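PDB 1XD6: gastrodianin-4 from Gastrodia elata, which probably binds mannose as a monomeric monocot lectin of the bulb-type family and probably acts as an antifungal protein. Local coordinates for residues 2-14 against 49-61. Sequence-based numbering, arbitrary orientation.
With SO4 (sulfate ion), chain B.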
ATOM      1  N   ASP A   2       6.352   1.441   9.762  1.00 21.62           N
ATOM      2  CA  ASP A   2       4.907   1.664   9.663  1.00 21.64           C
ATOM      3  C   ASP A   2       4.533   2.508   8.438  1.00 21.60           C
ATOM      4  O   ASP A   2       3.357   2.732   8.161  1.00 22.24           O
ATOM      5  CB  ASP A   2       4.364   2.318  10.951  1.00 21.59           C
ATOM      6  CG  ASP A   2       4.867   3.747  11.161  1.00 22.05           C
ATOM      7  OD1 ASP A   2       5.953   4.113  10.675  1.00 21.48           O
ATOM      8  OD2 ASP A   2       4.226   4.590  11.827  1.00 23.67           O
ATOM      9  N   ARG A   3       5.533   2.980   7.712  1.00 21.66           N
ATOM     10  CA  ARG A   3       5.275   3.892   6.605  1.00 22.33           C
ATOM     11  C   ARG A   3       6.205   3.707   5.406  1.00 22.08           C
ATOM     12  O   ARG A   3       7.329   3.221   5.531  1.00 22.16           O
ATOM     13  CB  ARG A   3       5.268   5.354   7.076  1.00 21.95           C
ATOM     14  CG  ARG A   3       6.610   5.919   7.550  1.00 23.53           C
ATOM     15  CD  ARG A   3       6.457   7.208   8.385  1.00 25.23           C
ATOM     16  NE  ARG A   3       5.912   6.919   9.727  1.00 27.30           N
ATOM     17  CZ  ARG A   3       5.430   7.831  10.583  1.00 26.88           C
ATOM     18  NH1 ARG A   3       5.408   9.121  10.263  1.00 25.63           N
ATOM     19  NH2 ARG A   3       4.969   7.442  11.768  1.00 25.06           N
ATOM     20  N   LEU A   4       5.700   4.107   4.244  1.00 22.44           N
ATOM     21  CA  LEU A   4       6.425   4.013   2.987  1.00 21.91           C
ATOM     22  C   LEU A   4       6.376   5.370   2.308  1.00 21.73           C
ATOM     23  O   LEU A   4       5.301   5.851   1.965  1.00 21.30           O
ATOM     24  CB  LEU A   4       5.778   2.951   2.092  1.00 21.57           C
ATOM     25  CG  LEU A   4       6.418   2.588   0.743  1.00 21.77           C
ATOM     26  CD1 LEU A   4       7.865   2.092   0.894  1.00 21.31           C
ATOM     27  CD2 LEU A   4       5.588   1.540   0.032  1.00 19.93           C
ATOM     28  N   ASN A   5       7.540   5.974   2.132  1.00 22.14           N
ATOM     29  CA  ASN A   5       7.658   7.264   1.470  1.00 23.67           C
ATOM     30  C   ASN A   5       7.580   7.187  -0.052  1.00 23.48           C
ATOM     31  O   ASN A   5       7.961   6.176  -0.662  1.00 22.63           O
ATOM     32  CB  ASN A   5       8.963   7.971   1.883  1.00 24.59           C
ATOM     33  CG  ASN A   5       9.054   8.211   3.387  1.00 27.98           C
ATOM     34  OD1 ASN A   5       8.087   8.631   4.030  1.00 31.78           O
ATOM     35  ND2 ASN A   5      10.227   7.936   3.956  1.00 32.50           N
ATOM     36  N   ALA A   6       7.076   8.264  -0.653  1.00 24.02           N
ATOM     37  CA  ALA A   6       7.031   8.405  -2.114  1.00 24.54           C
ATOM     38  C   ALA A   6       8.411   8.150  -2.693  1.00 24.82           C
ATOM     39  O   ALA A   6       9.409   8.626  -2.150  1.00 24.55           O
ATOM     40  CB  ALA A   6       6.549   9.789  -2.510  1.00 24.27           C
ATOM     41  N   GLY A   7       8.452   7.385  -3.779  1.00 25.17           N
ATOM     42  CA  GLY A   7       9.688   7.049  -4.465  1.00 25.96           C
ATOM     43  C   GLY A   7      10.245   5.705  -4.059  1.00 26.65           C
ATOM     44  O   GLY A   7      11.215   5.237  -4.655  1.00 27.43           O
ATOM     45  N   LYS A   8       9.634   5.090  -3.044  1.00 26.64           N
ATOM     46  CA  LYS A   8      10.081   3.809  -2.506  1.00 27.17           C
ATOM     47  C   LYS A   8       9.082   2.713  -2.868  1.00 26.75           C
ATOM     48  O   LYS A   8       7.955   2.985  -3.257  1.00 26.66           O
ATOM     49  CB  LYS A   8      10.238   3.865  -0.975  1.00 27.15           C
ATOM     50  CG  LYS A   8      11.363   4.768  -0.456  1.00 30.30           C
ATOM     51  CD  LYS A   8      12.748   4.135  -0.649  1.00 33.36           C
ATOM     52  CE  LYS A   8      13.755   4.657   0.372  1.00 36.58           C
ATOM     53  NZ  LYS A   8      13.661   6.146   0.567  1.00 39.02           N
ATOM     54  N   SER A   9       9.508   1.470  -2.725  1.00 26.75           N
ATOM     55  CA  SER A   9       8.662   0.351  -3.062  1.00 26.60           C
ATOM     56  C   SER A   9       8.842  -0.768  -2.050  1.00 25.99           C
ATOM     57  O   SER A   9       9.833  -0.801  -1.321  1.00 25.69           O
ATOM     58  CB  SER A   9       8.949  -0.114  -4.506  1.00 27.15           C
ATOM     59  OG  SER A   9      10.320  -0.401  -4.676  1.00 29.56           O
ATOM     60  N   LEU A  10       7.845  -1.641  -1.971  1.00 24.98           N
ATOM     61  CA  LEU A  10       7.967  -2.894  -1.244  1.00 24.89           C
ATOM     62  C   LEU A  10       8.072  -4.023  -2.263  1.00 24.51           C
ATOM     63  O   LEU A  10       7.223  -4.135  -3.138  1.00 23.11           O
ATOM     64  CB  LEU A  10       6.735  -3.127  -0.355  1.00 24.41           C
ATOM     65  CG  LEU A  10       6.541  -2.182   0.834  1.00 25.90           C
ATOM     66  CD1 LEU A  10       5.297  -2.586   1.619  1.00 25.21           C
ATOM     67  CD2 LEU A  10       7.768  -2.180   1.739  1.00 24.91           C
ATOM     68  N   GLY A  11       9.101  -4.855  -2.132  1.00 24.46           N
ATOM     69  CA  GLY A  11       9.229  -6.055  -2.943  1.00 24.61           C
ATOM     70  C   GLY A  11       8.269  -7.137  -2.492  1.00 25.09           C
ATOM     71  O   GLY A  11       7.492  -6.924  -1.546  1.00 25.36           O
ATOM     72  N   ALA A  12       8.305  -8.294  -3.158  1.00 25.28           N
ATOM     73  CA  ALA A  12       7.488  -9.440  -2.757  1.00 25.42           C
ATOM     74  C   ALA A  12       7.855  -9.841  -1.336  1.00 25.80           C
ATOM     75  O   ALA A  12       9.038  -9.974  -1.012  1.00 26.35           O
ATOM     76  CB  ALA A  12       7.693 -10.614  -3.701  1.00 26.07           C
ATOM     77  N   GLY A  13       6.841 -10.003  -0.490  1.00 25.40           N
ATOM     78  CA  GLY A  13       7.037 -10.320   0.911  1.00 25.58           C
ATOM     79  C   GLY A  13       7.347  -9.102   1.768  1.00 25.44           C
ATOM     80  O   GLY A  13       7.485  -9.221   2.989  1.00 26.40           O
ATOM     81  N   GLY A  14       7.460  -7.932   1.142  1.00 24.39           N
ATOM     82  CA  GLY A  14       7.739  -6.713   1.879  1.00 24.02           C
ATOM     83  C   GLY A  14       6.468  -6.228   2.539  1.00 23.11           C
ATOM     84  O   GLY A  14       5.379  -6.466   2.019  1.00 22.79           O
ATOM     85  N   ALA A  49      -0.558 -12.113 -11.377  1.00 27.98           N
ATOM     86  CA  ALA A  49       0.793 -11.928 -11.934  1.00 26.50           C
ATOM     87  C   ALA A  49       1.833 -12.418 -10.941  1.00 25.47           C
ATOM     88  O   ALA A  49       1.494 -12.796  -9.823  1.00 24.94           O
ATOM     89  CB  ALA A  49       1.048 -10.458 -12.256  1.00 26.13           C
ATOM     90  N   SER A  50       3.101 -12.417 -11.334  1.00 24.61           N
ATOM     91  CA  SER A  50       4.134 -12.843 -10.403  1.00 24.03           C
ATOM     92  C   SER A  50       5.211 -11.792 -10.236  1.00 22.77           C
ATOM     93  O   SER A  50       5.331 -10.884 -11.056  1.00 22.43           O
ATOM     94  CB  SER A  50       4.704 -14.206 -10.795  1.00 24.56           C
ATOM     95  OG  SER A  50       5.076 -14.235 -12.156  1.00 28.58           O
ATOM     96  N   ASN A  51       5.969 -11.903  -9.146  1.00 21.41           N
ATOM     97  CA  ASN A  51       7.017 -10.949  -8.827  1.00 20.65           C
ATOM     98  C   ASN A  51       6.475  -9.511  -8.807  1.00 20.32           C
ATOM     99  O   ASN A  51       7.087  -8.598  -9.364  1.00 20.29           O
ATOM    100  CB  ASN A  51       8.193 -11.083  -9.818  1.00 20.39           C
ATOM    101  CG  ASN A  51       8.794 -12.490  -9.836  1.00 20.73           C
ATOM    102  OD1 ASN A  51       9.132 -13.049  -8.785  1.00 20.89           O
ATOM    103  ND2 ASN A  51       8.911 -13.071 -11.030  1.00 18.95           N
ATOM    104  N   CYS A  52       5.312  -9.318  -8.184  1.00 19.52           N
ATOM    105  CA  CYS A  52       4.760  -7.986  -8.049  1.00 19.19           C
ATOM    106  C   CYS A  52       5.505  -7.195  -6.994  1.00 19.34           C
ATOM    107  O   CYS A  52       6.022  -7.774  -6.025  1.00 19.61           O
ATOM    108  CB  CYS A  52       3.277  -8.042  -7.741  1.00 19.52           C
ATOM    109  SG  CYS A  52       2.383  -8.995  -8.978  1.00 19.61           S
ATOM    110  N   ILE A  53       5.591  -5.884  -7.214  1.00 18.64           N
ATOM    111  CA  ILE A  53       6.140  -4.952  -6.245  1.00 19.49           C
ATOM    112  C   ILE A  53       5.113  -3.836  -6.037  1.00 18.92           C
ATOM    113  O   ILE A  53       4.347  -3.510  -6.953  1.00 18.35           O
ATOM    114  CB  ILE A  53       7.515  -4.360  -6.721  1.00 19.32           C
ATOM    115  CG1 ILE A  53       7.367  -3.588  -8.025  1.00 20.28           C
ATOM    116  CG2 ILE A  53       8.557  -5.445  -6.884  1.00 21.21           C
ATOM    117  CD1 ILE A  53       7.310  -2.067  -7.830  1.00 20.52           C
ATOM    118  N   LEU A  54       5.117  -3.256  -4.846  1.00 18.41           N
ATOM    119  CA  LEU A  54       4.251  -2.140  -4.528  1.00 19.23           C
ATOM    120  C   LEU A  54       5.044  -0.858  -4.629  1.00 19.75           C
ATOM    121  O   LEU A  54       6.103  -0.754  -4.032  1.00 20.39           O
ATOM    122  CB  LEU A  54       3.676  -2.292  -3.108  1.00 18.78           C
ATOM    123  CG  LEU A  54       2.773  -1.136  -2.655  1.00 18.50           C
ATOM    124  CD1 LEU A  54       1.482  -1.155  -3.442  1.00 18.71           C
ATOM    125  CD2 LEU A  54       2.475  -1.257  -1.162  1.00 18.80           C
ATOM    126  N   LYS A  55       4.540   0.119  -5.377  1.00 19.95           N
ATOM    127  CA  LYS A  55       5.245   1.378  -5.510  1.00 20.59           C
ATOM    128  C   LYS A  55       4.404   2.544  -5.020  1.00 20.46           C
ATOM    129  O   LYS A  55       3.294   2.777  -5.516  1.00 20.84           O
ATOM    130  CB  LYS A  55       5.729   1.584  -6.958  1.00 20.86           C
ATOM    131  CG  LYS A  55       6.458   2.902  -7.187  1.00 24.04           C
ATOM    132  CD  LYS A  55       7.952   2.673  -7.444  1.00 30.50           C
ATOM    133  CE  LYS A  55       8.742   3.955  -7.158  1.00 32.22           C
ATOM    134  NZ  LYS A  55      10.220   3.702  -7.102  1.00 35.54           N
ATOM    135  N   MET A  56       4.932   3.272  -4.033  1.00 20.67           N
ATOM    136  CA  MET A  56       4.308   4.512  -3.579  1.00 20.99           C
ATOM    137  C   MET A  56       4.912   5.584  -4.472  1.00 21.89           C
ATOM    138  O   MET A  56       6.074   5.980  -4.291  1.00 21.83           O
ATOM    139  CB  MET A  56       4.609   4.773  -2.098  1.00 20.56           C
ATOM    140  CG  MET A  56       4.021   6.088  -1.517  1.00 21.75           C
ATOM    141  SD  MET A  56       2.202   6.159  -1.447  1.00 24.31           S
ATOM    142  CE  MET A  56       1.861   7.347  -2.749  1.00 23.90           C
ATOM    143  N   GLN A  57       4.144   6.024  -5.463  1.00 22.62           N
ATOM    144  CA  GLN A  57       4.703   6.871  -6.525  1.00 24.18           C
ATOM    145  C   GLN A  57       4.787   8.310  -6.068  1.00 25.08           C
ATOM    146  O   GLN A  57       4.017   8.746  -5.206  1.00 24.70           O
ATOM    147  CB  GLN A  57       3.882   6.771  -7.818  1.00 23.42           C
ATOM    148  CG  GLN A  57       3.978   5.418  -8.502  1.00 23.65           C
ATOM    149  CD  GLN A  57       3.286   5.356  -9.864  1.00 23.79           C
ATOM    150  OE1 GLN A  57       3.500   4.411 -10.614  1.00 23.55           O
ATOM    151  NE2 GLN A  57       2.465   6.356 -10.180  1.00 23.98           N
ATOM    152  N   ARG A  58       5.699   9.058  -6.685  1.00 26.68           N
ATOM    153  CA  ARG A  58       5.892  10.457  -6.332  1.00 28.00           C
ATOM    154  C   ARG A  58       4.702  11.347  -6.693  1.00 28.46           C
ATOM    155  O   ARG A  58       4.656  12.508  -6.277  1.00 29.25           O
ATOM    156  CB  ARG A  58       7.213  10.993  -6.900  1.00 28.72           C
ATOM    157  CG  ARG A  58       8.430  10.370  -6.245  1.00 30.61           C
ATOM    158  CD  ARG A  58       9.753  10.893  -6.740  1.00 35.37           C
ATOM    159  NE  ARG A  58      10.793   9.864  -6.676  1.00 38.58           N
ATOM    160  CZ  ARG A  58      11.658   9.727  -5.672  1.00 39.61           C
ATOM    161  NH1 ARG A  58      11.617  10.558  -4.638  1.00 41.26           N
ATOM    162  NH2 ARG A  58      12.571   8.760  -5.703  1.00 40.38           N
ATOM    163  N   ASP A  59       3.735  10.806  -7.438  1.00 28.37           N
ATOM    164  CA  ASP A  59       2.501  11.539  -7.760  1.00 28.45           C
ATOM    165  C   ASP A  59       1.324  11.227  -6.805  1.00 27.79           C
ATOM    166  O   ASP A  59       0.221  11.728  -7.006  1.00 27.75           O
ATOM    167  CB  ASP A  59       2.076  11.314  -9.234  1.00 29.01           C
ATOM    168  CG  ASP A  59       1.602   9.888  -9.504  1.00 30.17           C
ATOM    169  OD1 ASP A  59       2.252   8.943  -9.022  1.00 30.07           O
ATOM    170  OD2 ASP A  59       0.578   9.601 -10.169  1.00 33.50           O
ATOM    171  N   GLY A  60       1.555  10.413  -5.774  1.00 26.88           N
ATOM    172  CA  GLY A  60       0.497  10.115  -4.824  1.00 26.23           C
ATOM    173  C   GLY A  60      -0.316   8.864  -5.119  1.00 25.18           C
ATOM    174  O   GLY A  60      -1.204   8.498  -4.336  1.00 25.82           O
ATOM    175  N   ASN A  61      -0.008   8.212  -6.241  1.00 24.30           N
ATOM    176  CA  ASN A  61      -0.663   6.965  -6.654  1.00 23.11           C
ATOM    177  C   ASN A  61       0.056   5.777  -6.003  1.00 21.88           C
ATOM    178  O   ASN A  61       1.284   5.678  -6.062  1.00 20.88           O
ATOM    179  CB  ASN A  61      -0.615   6.827  -8.182  1.00 23.99           C
ATOM    180  CG  ASN A  61      -1.962   6.468  -8.802  1.00 26.59           C
ATOM    181  OD1 ASN A  61      -2.977   6.321  -8.113  1.00 28.65           O
ATOM    182  ND2 ASN A  61      -1.969   6.315 -10.130  1.00 30.38           N
TER
HETATM  183  S   SO4 B1001       8.142   7.256  -9.055  0.80 35.21           S
HETATM  184  O1  SO4 B1001       7.581   5.997  -9.531  0.80 36.81           O
HETATM  185  O2  SO4 B1001       9.222   7.649  -9.952  0.80 37.41           O
HETATM  186  O3  SO4 B1001       8.632   7.022  -7.713  0.80 36.08           O
HETATM  187  O4  SO4 B1001       7.147   8.309  -9.020  0.80 33.06           O
HETATM  188  O   HOH W   1       8.566  -8.961  -6.144  1.00 43.43           O
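The guanidinium of R58 lies flat against the backbone of G7: the CA of G7 sits over the centre of one face, 3.5 Å from CZ of R58, with the carbonyl O of A6 above the same face. A sulfate oxygen approaches this group obliquely, and the ion, probably from the crystallisation liquor, accepts a hydrogen bond at O4 from the backbone N of R58 (2.8 Å). K55 borders the same ion with its CE. The CG of K55 leaves anti to the backbone N (chi1 179°), and a bend at chi2 (110°) carries NZ to the turn N5-K8, where it donates a hydrogen bond to O of G7 at 3.1 Å, from above the carbonyl plane instead of along a lone pair. Both N and O of G7 are thus bonded to 49-61, G7 N donating to O of M56 (2.8 Å). Beyond the turn, M56 N reaches O of K8, S9 faces K55 as an antiparallel non-hydrogen-bonded pair, and L10 and L54 exchange both backbone bonds. The side chains of L10 and L54 lie alongside, pointing the same way, CD1 of L10 4.2 Å from CD2 of L54; those of L4 and M56 pass one another pointing opposite ways, CD2 of L4 4.0 Å from CB of M56. L54 also packs on M25, and C52 is tied to C29 by a disulfide. Strand 3-5 belongs to the sheet with strand 84-87, whereas strand 9-10 edges the one built on 52-56, so a single N-terminal segment links two of the three four-stranded antiparallel sheets of the beta-prism II fold characteristic of monocot mannose-binding lectins.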